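Local coordinates for solute-binding protein (Thermoactinomyces vulgaris, PDB 2ZYO) that binds cyclodextrins and linear maltodextrins such as maltotetraose, and probably serves their uptake across the cell membrane, at residues A[126-131]-A[317-322]; A[277-282]-A[347-352]; A[162-167]-A[239-244]; A[166-171]-A[231-236]. All coordinates share one frame; numbering follows the deposited sequence.

Interaction 1: A[126-131]-A[317-322]; sequences KAIESV and GEIPPQ. With GLC (alpha-D-glucopyranose), chain B.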
loop_
_atom_site.group_PDB
_atom_site.type_symbol
_atom_site.label_atom_id
_atom_site.label_comp_id
_atom_site.label_asym_id
_atom_site.label_seq_id
_atom_site.Cartn_x
_atom_site.Cartn_y
_atom_site.Cartn_z
ATOM N N LYS A 126 9.575 -6.603 1.370
ATOM C CA LYS A 126 10.669 -5.642 1.283
ATOM C C LYS A 126 10.255 -4.299 1.871
ATOM O O LYS A 126 11.059 -3.616 2.507
ATOM C CB LYS A 126 11.067 -5.415 -0.178
ATOM C CG LYS A 126 11.464 -6.667 -0.947
ATOM C CD LYS A 126 11.266 -6.492 -2.456
ATOM C CE LYS A 126 12.257 -5.499 -3.058
ATOM N NZ LYS A 126 12.128 -5.447 -4.546
ATOM N N ALA A 127 8.998 -3.926 1.638
ATOM C CA ALA A 127 8.510 -2.592 1.977
ATOM C C ALA A 127 7.036 -2.599 2.357
ATOM O O ALA A 127 6.260 -3.419 1.857
ATOM C CB ALA A 127 8.749 -1.637 0.814
ATOM N N ILE A 128 6.671 -1.677 3.246
ATOM C CA ILE A 128 5.281 -1.449 3.626
ATOM C C ILE A 128 4.980 0.045 3.525
ATOM O O ILE A 128 5.837 0.882 3.822
ATOM C CB ILE A 128 4.969 -2.006 5.049
ATOM C CG1 ILE A 128 3.475 -1.892 5.387
ATOM C CG2 ILE A 128 5.843 -1.346 6.120
ATOM C CD1 ILE A 128 3.037 -2.803 6.511
ATOM N N GLU A 129 3.770 0.366 3.078
ATOM C CA GLU A 129 3.318 1.755 2.998
ATOM C C GLU A 129 1.896 1.921 3.527
ATOM O O GLU A 129 1.073 1.010 3.434
ATOM C CB GLU A 129 3.420 2.288 1.561
ATOM C CG GLU A 129 2.597 1.515 0.531
ATOM C CD GLU A 129 2.638 2.124 -0.864
ATOM O OE1 GLU A 129 3.660 2.741 -1.232
ATOM O OE2 GLU A 129 1.639 1.965 -1.598
ATOM N N SER A 130 1.630 3.096 4.090
ATOM C CA SER A 130 0.299 3.491 4.540
ATOM C C SER A 130 0.204 5.004 4.492
ATOM O O SER A 130 1.216 5.692 4.618
ATOM C CB SER A 130 0.060 3.020 5.978
ATOM O OG SER A 130 -1.132 3.576 6.514
ATOM N N VAL A 131 -1.008 5.528 4.324
ATOM C CA VAL A 131 -1.221 6.957 4.555
ATOM C C VAL A 131 -1.083 7.248 6.047
ATOM O O VAL A 131 -1.189 6.347 6.883
ATOM C CB VAL A 131 -2.591 7.481 4.018
ATOM C CG1 VAL A 131 -2.700 7.277 2.513
ATOM C CG2 VAL A 131 -3.769 6.843 4.746
ATOM N N GLY A 317 14.606 4.589 1.820
ATOM C CA GLY A 317 13.647 5.281 2.682
ATOM C C GLY A 317 12.329 4.543 2.852
ATOM O O GLY A 317 11.423 5.028 3.537
ATOM N N GLU A 318 12.223 3.371 2.228
ATOM C CA GLU A 318 11.024 2.541 2.321
ATOM C C GLU A 318 11.085 1.678 3.572
ATOM O O GLU A 318 12.083 0.993 3.819
ATOM C CB GLU A 318 10.858 1.667 1.072
ATOM C CG GLU A 318 10.755 2.444 -0.244
ATOM C CD GLU A 318 10.295 1.585 -1.416
ATOM O OE1 GLU A 318 10.603 0.375 -1.450
ATOM O OE2 GLU A 318 9.615 2.125 -2.317
ATOM N N ILE A 319 10.013 1.720 4.358
ATOM C CA ILE A 319 9.938 0.996 5.626
ATOM C C ILE A 319 9.921 -0.517 5.408
ATOM O O ILE A 319 9.032 -1.030 4.735
ATOM C CB ILE A 319 8.689 1.416 6.442
ATOM C CG1 ILE A 319 8.724 2.920 6.723
ATOM C CG2 ILE A 319 8.603 0.625 7.749
ATOM C CD1 ILE A 319 7.394 3.494 7.170
ATOM N N PRO A 320 10.907 -1.235 5.978
ATOM C CA PRO A 320 10.874 -2.690 5.875
ATOM C C PRO A 320 10.001 -3.290 6.981
ATOM O O PRO A 320 10.225 -3.000 8.159
ATOM C CB PRO A 320 12.342 -3.089 6.061
ATOM C CG PRO A 320 12.939 -1.996 6.894
ATOM C CD PRO A 320 12.084 -0.755 6.728
ATOM N N PRO A 321 9.000 -4.113 6.612
ATOM C CA PRO A 321 8.136 -4.681 7.647
ATOM C C PRO A 321 8.797 -5.893 8.307
ATOM O O PRO A 321 8.269 -7.011 8.273
ATOM C CB PRO A 321 6.872 -5.060 6.877
ATOM C CG PRO A 321 7.338 -5.336 5.492
ATOM C CD PRO A 321 8.608 -4.556 5.260
ATOM N N GLN A 322 9.958 -5.634 8.897
ATOM C CA GLN A 322 10.776 -6.629 9.563
ATOM C C GLN A 322 10.706 -6.300 11.052
ATOM O O GLN A 322 10.997 -5.169 11.448
ATOM C CB GLN A 322 12.213 -6.521 9.036
ATOM C CG GLN A 322 13.015 -7.823 9.028
ATOM C CD GLN A 322 13.732 -8.122 10.341
ATOM O OE1 GLN A 322 14.377 -9.159 10.472
ATOM N NE2 GLN A 322 13.622 -7.220 11.313
HETATM C C1 GLC B . -0.624 5.720 -3.683
HETATM C C2 GLC B . -0.543 4.174 -3.614
HETATM C C3 GLC B . -1.567 3.474 -4.531
HETATM C C4 GLC B . -2.949 4.119 -4.427
HETATM C C5 GLC B . -2.830 5.629 -4.618
HETATM C C6 GLC B . -4.166 6.352 -4.524
HETATM O O1 GLC B . -0.071 6.211 -4.854
HETATM O O2 GLC B . 0.774 3.736 -3.947
HETATM O O3 GLC B . -1.671 2.104 -4.167
HETATM O O4 GLC B . -3.812 3.569 -5.440
HETATM O O5 GLC B . -1.981 6.177 -3.592
HETATM O O6 GLC B . -4.690 6.646 -5.810
HETATM O O HOH W 1 12.809 -1.448 2.490
HETATM O O HOH W 2 7.556 2.951 3.402
#
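Ile-128 places CG1 trans to its own N (chi1 -174°), which leaves CG2 as the branch facing Ile-319. On that residue CG1 lies beside N (chi1 -59°) and CG2 swings out, and the two CG2 methyls meet at 3.8 Å. The same Ile-128 methyl rests on Pro-321 CB at 3.9 Å. Between the backbones Ile-128 N donates to Ile-319 O (2.9 Å), which also draws a CA-H contact from Ala-127. Two waters widen the link: one gives its protons to Lys-126 O and Glu-318 O, the other accepts from Ile-319 N and donates to Ile-128 O at 2.7 Å.

One residue on, the chain of Glu-129, extended beyond CG, carries OE2 to the glucose, whose O2 gives it a bond of 3.1 Å; Asn-173 also holds this sugar. With an alanine here, the glucose O2 would probably lose its carboxylate acceptor.

Glu-318 pairs with Arg-312, while Lys-126 pairs with Glu-25. Lys-126 and Ala-127 form a classic bulge opposite Lys-282. The loop after helix 306-316 thus closes over strand 120-136, with Ile-128 also against Ile-279 of strand 278-287 and Ala-344 of helix 338-344, where Ile-319 meets Phe-340.

Interaction 2: A[277-282]-A[347-352]; sequences TFIGVK and GVPMPS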
loop_
_atom_site.group_PDB
_atom_site.type_symbol
_atom_site.label_atom_id
_atom_site.label_comp_id
_atom_site.label_asym_id
_atom_site.label_seq_id
_atom_site.Cartn_x
_atom_site.Cartn_y
_atom_site.Cartn_z
ATOM N N THR A 277 -6.068 1.971 8.280
ATOM C CA THR A 277 -5.778 2.339 6.902
ATOM C C THR A 277 -5.466 1.091 6.088
ATOM O O THR A 277 -5.206 0.023 6.646
ATOM C CB THR A 277 -4.567 3.282 6.834
ATOM O OG1 THR A 277 -3.480 2.712 7.574
ATOM C CG2 THR A 277 -4.908 4.635 7.427
ATOM N N PHE A 278 -5.503 1.227 4.767
ATOM C CA PHE A 278 -4.948 0.205 3.896
ATOM C C PHE A 278 -3.431 0.205 4.045
ATOM O O PHE A 278 -2.814 1.259 4.217
ATOM C CB PHE A 278 -5.292 0.484 2.433
ATOM C CG PHE A 278 -6.676 0.062 2.025
ATOM C CD1 PHE A 278 -7.190 -1.180 2.397
ATOM C CD2 PHE A 278 -7.451 0.893 1.222
ATOM C CE1 PHE A 278 -8.467 -1.573 1.995
ATOM C CE2 PHE A 278 -8.727 0.508 0.815
ATOM C CZ PHE A 278 -9.233 -0.727 1.200
ATOM N N ILE A 279 -2.833 -0.979 3.989
ATOM C CA ILE A 279 -1.388 -1.072 3.817
ATOM C C ILE A 279 -1.076 -1.734 2.477
ATOM O O ILE A 279 -1.823 -2.596 2.009
ATOM C CB ILE A 279 -0.677 -1.801 4.992
ATOM C CG1 ILE A 279 -1.188 -3.236 5.148
ATOM C CG2 ILE A 279 -0.848 -1.014 6.295
ATOM C CD1 ILE A 279 -0.185 -4.185 5.775
ATOM N N GLY A 280 0.008 -1.288 1.849
ATOM C CA GLY A 280 0.504 -1.895 0.621
ATOM C C GLY A 280 1.863 -2.498 0.897
ATOM O O GLY A 280 2.719 -1.853 1.503
ATOM N N VAL A 281 2.052 -3.742 0.469
ATOM C CA VAL A 281 3.308 -4.452 0.689
ATOM C C VAL A 281 3.954 -4.787 -0.651
ATOM O O VAL A 281 3.297 -5.326 -1.542
ATOM C CB VAL A 281 3.095 -5.750 1.519
ATOM C CG1 VAL A 281 4.400 -6.531 1.663
ATOM C CG2 VAL A 281 2.519 -5.424 2.894
ATOM N N LYS A 282 5.233 -4.440 -0.787
ATOM C CA LYS A 282 6.034 -4.840 -1.939
ATOM C C LYS A 282 6.931 -5.988 -1.502
ATOM O O LYS A 282 7.760 -5.824 -0.609
ATOM C CB LYS A 282 6.882 -3.675 -2.459
ATOM C CG LYS A 282 6.083 -2.558 -3.122
ATOM C CD LYS A 282 6.964 -1.625 -3.948
ATOM C CE LYS A 282 8.013 -0.907 -3.113
ATOM N NZ LYS A 282 8.877 -0.013 -3.938
ATOM N N GLY A 347 -2.975 -0.974 10.329
ATOM C CA GLY A 347 -3.684 -1.102 9.062
ATOM C C GLY A 347 -4.016 -2.524 8.658
ATOM O O GLY A 347 -3.667 -3.484 9.354
ATOM N N VAL A 348 -4.708 -2.653 7.530
ATOM C CA VAL A 348 -5.054 -3.955 6.963
ATOM C C VAL A 348 -4.656 -4.007 5.489
ATOM O O VAL A 348 -4.701 -2.985 4.798
ATOM C CB VAL A 348 -6.561 -4.304 7.136
ATOM C CG1 VAL A 348 -6.893 -4.572 8.603
ATOM C CG2 VAL A 348 -7.451 -3.213 6.558
ATOM N N PRO A 349 -4.253 -5.192 5.002
ATOM C CA PRO A 349 -3.793 -5.280 3.620
ATOM C C PRO A 349 -4.900 -4.948 2.627
ATOM O O PRO A 349 -6.047 -5.359 2.818
ATOM C CB PRO A 349 -3.378 -6.751 3.478
ATOM C CG PRO A 349 -3.169 -7.234 4.879
ATOM C CD PRO A 349 -4.188 -6.499 5.682
ATOM N N MET A 350 -4.563 -4.192 1.584
ATOM C CA MET A 350 -5.481 -4.017 0.468
ATOM C C MET A 350 -5.862 -5.397 -0.057
ATOM O O MET A 350 -4.990 -6.260 -0.202
ATOM C CB MET A 350 -4.839 -3.204 -0.651
ATOM C CG MET A 350 -4.909 -1.707 -0.450
ATOM S SD MET A 350 -4.191 -0.803 -1.827
ATOM C CE MET A 350 -2.479 -1.251 -1.647
ATOM N N PRO A 351 -7.163 -5.622 -0.320
ATOM C CA PRO A 351 -7.593 -6.891 -0.906
ATOM C C PRO A 351 -6.785 -7.216 -2.158
ATOM O O PRO A 351 -6.539 -6.333 -2.985
ATOM C CB PRO A 351 -9.058 -6.626 -1.260
ATOM C CG PRO A 351 -9.494 -5.615 -0.254
ATOM C CD PRO A 351 -8.304 -4.720 -0.070
ATOM N N SER A 352 -6.366 -8.473 -2.279
ATOM C CA SER A 352 -5.503 -8.897 -3.377
ATOM C C SER A 352 -6.215 -9.788 -4.395
ATOM O O SER A 352 -5.615 -10.197 -5.390
ATOM C CB SER A 352 -4.259 -9.607 -2.835
ATOM O OG SER A 352 -4.621 -10.738 -2.068
#
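Phe-278 and Ile-279 run parallel to Val-348 and Pro-349, so that the short strand 348-349 is added to strand 278-287 of the central mixed sheet in this solute-binding protein fold. Three backbone bonds alternate between the partners. Thr-277 O receives Val-348 N at 2.9 Å. Val-348 O takes Ile-279 N at the same length, 2.9 Å, and a CA-H of Phe-278 joins it. Ile-279 O accepts Met-350 N, a longer bond of 3.2 Å. Pro-349 has no N-H to give, and falls where this pattern asks for none.

Further acceptors and donors are met just outside. His-82 serves both segments, NE2 with Met-350 O and ND1 with Val-281 N. Thr-277 OG1 is bonded to Ser-130 OG, and Gly-280 pairs with Glu-129 through the backbone. Gly-347 CA lies 3.1 Å from Thr-277 O, a close start to the pair.

The Phe-278 ring lies across the Met-350 chain: Met-350 CG sits over one face, 3.9 Å from the ring centroid, with SD farther off and oblique in a Met-aromatic contact. Val-348 O is at the ring's edge, Pro-351 CD approaches Phe-278 CE1 at 3.8 Å, and Tyr-178 of helix 174-183 stacks on the ring. Beside the glucose, the Met-350 chain bends at its last torsion (chi3 -67°), which brings CE within 3.8 Å of Gly-280 CA.

Interaction 3: A[162-167]-A[239-244]; sequences EQKYGV and SGKVAA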
loop_
_atom_site.group_PDB
_atom_site.type_symbol
_atom_site.label_atom_id
_atom_site.label_comp_id
_atom_site.label_asym_id
_atom_site.label_seq_id
_atom_site.Cartn_x
_atom_site.Cartn_y
_atom_site.Cartn_z
ATOM N N GLU A 162 -9.132 31.299 -0.404
ATOM C CA GLU A 162 -7.771 31.803 -0.244
ATOM C C GLU A 162 -6.734 30.698 -0.438
ATOM O O GLU A 162 -5.535 30.915 -0.231
ATOM C CB GLU A 162 -7.609 32.473 1.125
ATOM C CG GLU A 162 -8.487 33.711 1.315
ATOM C CD GLU A 162 -8.321 34.371 2.677
ATOM O OE1 GLU A 162 -8.094 33.655 3.676
ATOM O OE2 GLU A 162 -8.430 35.614 2.747
ATOM N N GLN A 163 -7.209 29.519 -0.845
ATOM C CA GLN A 163 -6.366 28.338 -1.069
ATOM C C GLN A 163 -5.567 27.964 0.182
ATOM O O GLN A 163 -4.419 27.516 0.093
ATOM C CB GLN A 163 -5.437 28.542 -2.279
ATOM C CG GLN A 163 -6.148 28.954 -3.569
ATOM C CD GLN A 163 -7.076 27.878 -4.106
ATOM O OE1 GLN A 163 -6.775 26.686 -4.033
ATOM N NE2 GLN A 163 -8.210 28.298 -4.656
ATOM N N LYS A 164 -6.188 28.159 1.344
ATOM C CA LYS A 164 -5.579 27.841 2.632
ATOM C C LYS A 164 -6.439 26.801 3.340
ATOM O O LYS A 164 -7.666 26.912 3.360
ATOM C CB LYS A 164 -5.449 29.107 3.489
ATOM C CG LYS A 164 -4.253 29.124 4.443
ATOM C CD LYS A 164 -4.521 28.335 5.718
ATOM C CE LYS A 164 -3.234 27.950 6.431
ATOM N NZ LYS A 164 -3.475 26.901 7.465
ATOM N N TYR A 165 -5.794 25.784 3.909
ATOM C CA TYR A 165 -6.506 24.682 4.552
ATOM C C TYR A 165 -5.878 24.260 5.871
ATOM O O TYR A 165 -4.661 24.311 6.036
ATOM C CB TYR A 165 -6.566 23.468 3.621
ATOM C CG TYR A 165 -7.425 23.683 2.402
ATOM C CD1 TYR A 165 -8.778 23.348 2.413
ATOM C CD2 TYR A 165 -6.887 24.229 1.237
ATOM C CE1 TYR A 165 -9.575 23.553 1.294
ATOM C CE2 TYR A 165 -7.674 24.438 0.116
ATOM C CZ TYR A 165 -9.014 24.097 0.151
ATOM O OH TYR A 165 -9.793 24.305 -0.962
ATOM N N GLY A 166 -6.727 23.846 6.807
ATOM C CA GLY A 166 -6.271 23.164 8.010
ATOM C C GLY A 166 -5.987 21.704 7.711
ATOM O O GLY A 166 -4.928 21.184 8.062
ATOM N N VAL A 167 -6.951 21.040 7.072
ATOM C CA VAL A 167 -6.795 19.647 6.648
ATOM C C VAL A 167 -7.320 19.493 5.225
ATOM O O VAL A 167 -8.455 19.873 4.924
ATOM C CB VAL A 167 -7.535 18.648 7.577
ATOM C CG1 VAL A 167 -7.135 17.211 7.240
ATOM C CG2 VAL A 167 -7.251 18.944 9.047
ATOM N N SER A 239 2.751 24.645 -1.228
ATOM C CA SER A 239 2.604 26.102 -1.220
ATOM C C SER A 239 2.800 26.701 0.174
ATOM O O SER A 239 2.926 27.918 0.318
ATOM C CB SER A 239 1.225 26.499 -1.753
ATOM O OG SER A 239 0.235 26.399 -0.740
ATOM N N GLY A 240 2.801 25.845 1.193
ATOM C CA GLY A 240 2.976 26.276 2.579
ATOM C C GLY A 240 1.719 26.825 3.231
ATOM O O GLY A 240 1.792 27.457 4.284
ATOM N N LYS A 241 0.566 26.581 2.613
ATOM C CA LYS A 241 -0.706 27.092 3.132
ATOM C C LYS A 241 -1.665 25.983 3.583
ATOM O O LYS A 241 -2.866 26.216 3.730
ATOM C CB LYS A 241 -1.384 28.001 2.101
ATOM C CG LYS A 241 -0.646 29.308 1.819
ATOM C CD LYS A 241 -1.400 30.180 0.814
ATOM C CE LYS A 241 -1.101 29.798 -0.640
ATOM N NZ LYS A 241 -1.765 28.531 -1.088
ATOM N N VAL A 242 -1.131 24.783 3.801
ATOM C CA VAL A 242 -1.929 23.661 4.300
ATOM C C VAL A 242 -1.247 23.063 5.529
ATOM O O VAL A 242 -0.109 22.600 5.450
ATOM C CB VAL A 242 -2.147 22.569 3.218
ATOM C CG1 VAL A 242 -2.925 21.387 3.789
ATOM C CG2 VAL A 242 -2.883 23.141 2.009
ATOM N N ALA A 243 -1.948 23.073 6.660
ATOM C CA ALA A 243 -1.378 22.584 7.914
ATOM C C ALA A 243 -1.140 21.077 7.902
ATOM O O ALA A 243 -0.080 20.615 8.321
ATOM C CB ALA A 243 -2.255 22.976 9.090
ATOM N N ALA A 244 -2.123 20.319 7.416
ATOM C CA ALA A 244 -2.035 18.863 7.414
ATOM C C ALA A 244 -2.724 18.240 6.209
ATOM O O ALA A 244 -3.752 18.734 5.740
ATOM C CB ALA A 244 -2.615 18.295 8.705
#
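Tyr-165 and Val-242 pair as parallel strands, the beginnings of 165-169 and 242-247 in the mixed sheet, with their side chains on one face and Val-167 and Ala-244 on the other. Tyr-165 N donates to Lys-241 O at 3.0 Å, and Tyr-165 O accepts Ala-243 N.

The two lysines behave quite differently. Lys-164 kinks at chi2 (-81°) and lays its methylenes over Lys-241 O, CE coming to 3.2 Å. Its NZ then turns back on its own strand and bonds Tyr-165 O, from the face of that carbonyl opposite to Ala-243 N. Lys-241 starts extended and curls at chi3 (-84°) and chi4 (75°), which carries NZ to Gln-163 O at 3.1 Å and to Ser-239 OG at 2.9 Å. A leucine in place of Lys-164 would probably leave Tyr-165 O with one fewer donor and Lys-241 O less well covered.

Gly-240 ends helix 230-238 in a Schellman motif just before this strand, and Leu-236 of that helix packs on both Tyr-165 and Val-242. Both strands then turn a corner, at Gly-166 and Ala-243, where Ala-244 N makes a weak bond to Gly-166 O and Ala-243 CB presses against the same oxygen at 3.4 Å.

Interaction 4: A[166-171]-A[231-236]; sequences GVLFEA and DTVNGL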
loop_
_atom_site.group_PDB
_atom_site.type_symbol
_atom_site.label_atom_id
_atom_site.label_comp_id
_atom_site.label_asym_id
_atom_site.label_seq_id
_atom_site.Cartn_x
_atom_site.Cartn_y
_atom_site.Cartn_z
ATOM N N GLY A 166 -6.727 23.846 6.807
ATOM C CA GLY A 166 -6.271 23.164 8.010
ATOM C C GLY A 166 -5.987 21.704 7.711
ATOM O O GLY A 166 -4.928 21.184 8.062
ATOM N N VAL A 167 -6.951 21.040 7.072
ATOM C CA VAL A 167 -6.795 19.647 6.648
ATOM C C VAL A 167 -7.320 19.493 5.225
ATOM O O VAL A 167 -8.455 19.873 4.924
ATOM C CB VAL A 167 -7.535 18.648 7.577
ATOM C CG1 VAL A 167 -7.135 17.211 7.240
ATOM C CG2 VAL A 167 -7.251 18.944 9.047
ATOM N N LEU A 168 -6.482 18.931 4.362
ATOM C CA LEU A 168 -6.827 18.709 2.964
ATOM C C LEU A 168 -6.326 17.336 2.544
ATOM O O LEU A 168 -5.175 16.990 2.799
ATOM C CB LEU A 168 -6.194 19.798 2.093
ATOM C CG LEU A 168 -6.307 19.719 0.568
ATOM C CD1 LEU A 168 -7.750 19.860 0.100
ATOM C CD2 LEU A 168 -5.438 20.800 -0.056
ATOM N N PHE A 169 -7.189 16.551 1.907
ATOM C CA PHE A 169 -6.777 15.257 1.364
ATOM C C PHE A 169 -7.707 14.799 0.249
ATOM O O PHE A 169 -8.713 15.458 -0.034
ATOM C CB PHE A 169 -6.618 14.195 2.475
ATOM C CG PHE A 169 -7.915 13.623 2.997
ATOM C CD1 PHE A 169 -8.295 12.323 2.665
ATOM C CD2 PHE A 169 -8.733 14.362 3.853
ATOM C CE1 PHE A 169 -9.480 11.777 3.154
ATOM C CE2 PHE A 169 -9.922 13.822 4.348
ATOM C CZ PHE A 169 -10.294 12.526 3.997
ATOM N N GLU A 170 -7.355 13.682 -0.387
ATOM C CA GLU A 170 -8.151 13.104 -1.468
ATOM C C GLU A 170 -9.401 12.414 -0.933
ATOM O O GLU A 170 -9.518 11.182 -0.986
ATOM C CB GLU A 170 -7.314 12.118 -2.282
ATOM C CG GLU A 170 -6.411 12.759 -3.305
ATOM C CD GLU A 170 -5.881 11.750 -4.300
ATOM O OE1 GLU A 170 -6.691 11.176 -5.060
ATOM O OE2 GLU A 170 -4.655 11.533 -4.318
ATOM N N ALA A 171 -10.337 13.221 -0.436
ATOM C CA ALA A 171 -11.555 12.718 0.201
ATOM C C ALA A 171 -12.570 12.144 -0.791
ATOM O O ALA A 171 -13.635 11.677 -0.392
ATOM C CB ALA A 171 -12.197 13.805 1.063
ATOM N N ASP A 231 -2.875 16.222 -7.247
ATOM C CA ASP A 231 -2.085 17.432 -7.454
ATOM C C ASP A 231 -2.624 18.648 -6.703
ATOM O O ASP A 231 -1.856 19.536 -6.329
ATOM C CB ASP A 231 -1.954 17.755 -8.941
ATOM C CG ASP A 231 -0.876 18.780 -9.209
ATOM O OD1 ASP A 231 0.320 18.416 -9.149
ATOM O OD2 ASP A 231 -1.223 19.950 -9.465
ATOM N N THR A 232 -3.940 18.691 -6.499
ATOM C CA THR A 232 -4.568 19.742 -5.700
ATOM C C THR A 232 -4.017 19.694 -4.276
ATOM O O THR A 232 -3.597 20.713 -3.726
ATOM C CB THR A 232 -6.106 19.581 -5.655
ATOM O OG1 THR A 232 -6.597 19.232 -6.955
ATOM C CG2 THR A 232 -6.775 20.866 -5.184
ATOM N N VAL A 233 -4.014 18.493 -3.701
ATOM C CA VAL A 233 -3.536 18.261 -2.339
ATOM C C VAL A 233 -2.038 18.549 -2.225
ATOM O O VAL A 233 -1.608 19.294 -1.340
ATOM C CB VAL A 233 -3.843 16.809 -1.883
ATOM C CG1 VAL A 233 -3.310 16.544 -0.478
ATOM C CG2 VAL A 233 -5.339 16.539 -1.946
ATOM N N ASN A 234 -1.255 17.968 -3.131
ATOM C CA ASN A 234 0.195 18.122 -3.109
ATOM C C ASN A 234 0.647 19.549 -3.404
ATOM O O ASN A 234 1.488 20.095 -2.690
ATOM C CB ASN A 234 0.854 17.130 -4.070
ATOM C CG ASN A 234 0.600 15.686 -3.677
ATOM O OD1 ASN A 234 0.469 15.364 -2.496
ATOM N ND2 ASN A 234 0.526 14.808 -4.669
ATOM N N GLY A 235 0.070 20.147 -4.443
ATOM C CA GLY A 235 0.392 21.521 -4.826
ATOM C C GLY A 235 0.159 22.507 -3.697
ATOM O O GLY A 235 1.027 23.327 -3.390
ATOM N N LEU A 236 -1.011 22.412 -3.069
ATOM C CA LEU A 236 -1.371 23.317 -1.982
ATOM C C LEU A 236 -0.557 23.099 -0.709
ATOM O O LEU A 236 -0.235 24.060 -0.012
ATOM C CB LEU A 236 -2.876 23.279 -1.700
ATOM C CG LEU A 236 -3.744 23.934 -2.780
ATOM C CD1 LEU A 236 -5.220 23.762 -2.478
ATOM C CD2 LEU A 236 -3.398 25.410 -2.937
#
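Leu-168 aims its side chain at Val-233 and Leu-236, one turn apart on helix 230-238. From CB, which points toward the helix, the chain is extended at chi1 (175°). CG passes Val-233 CG2 at 4.2 Å, the two side chains sliding by each other in opposite directions. Leu-168 CD2 reaches Leu-236 CD1 at 3.8 Å and Val-233 CA at 3.9 Å, with Thr-232 O a little farther off. The side chain thus lies between Val-233 and Leu-236, three residues apart on one side of the helix, and Leu-224 adds a contact from a loop.

Val-233 answers with both methyls against the strand backbone. CG1 stands 3.8 Å from Leu-168 O, a buried oxygen that has no polar partner in the model. CG2 lies against Phe-169 C at 3.7 Å and close to Glu-170 N, and the Glu-170 side chain crosses that of Val-233 at about a right angle, its CG near CG2. Phe-169 itself points away from the helix and meets the Trp-218 ring edge-to-face.

Glu-170 centres an inverse gamma turn, and its OE1 is bonded to Asn-173 ND2. Asn-173 lines the sugar pocket, so Glu-170 probably steadies a sugar-binding residue from the second shell. Such apolar helix-on-strand packing is what builds an alpha/beta lobe of a periplasmic-type binding protein, here at the strand end that opens onto the glycan cleft.

Following the chain from the N terminus, 126-131 comes first and waits for 317-322, so interaction 1 closes a long loop. Inside it lie interactions 3 and 4, which start from the same strand 165-169 and share Gly-166 and Val-167, interaction 4 closing on helix 230-238 and interaction 3 on strand 242-247, which follows it. They touch, Ala-244 O lying 3.1 Å from Leu-168 N. Interaction 2 opens at 277-282 within the loop of interaction 1 but closes beyond it at 347-352, so the two cross; Glu-318 OE2 and Lys-282 NZ join them in a salt bridge. Strand 120-136 neighbours both 278-287 and 242-247, linking all four through one mixed sheet.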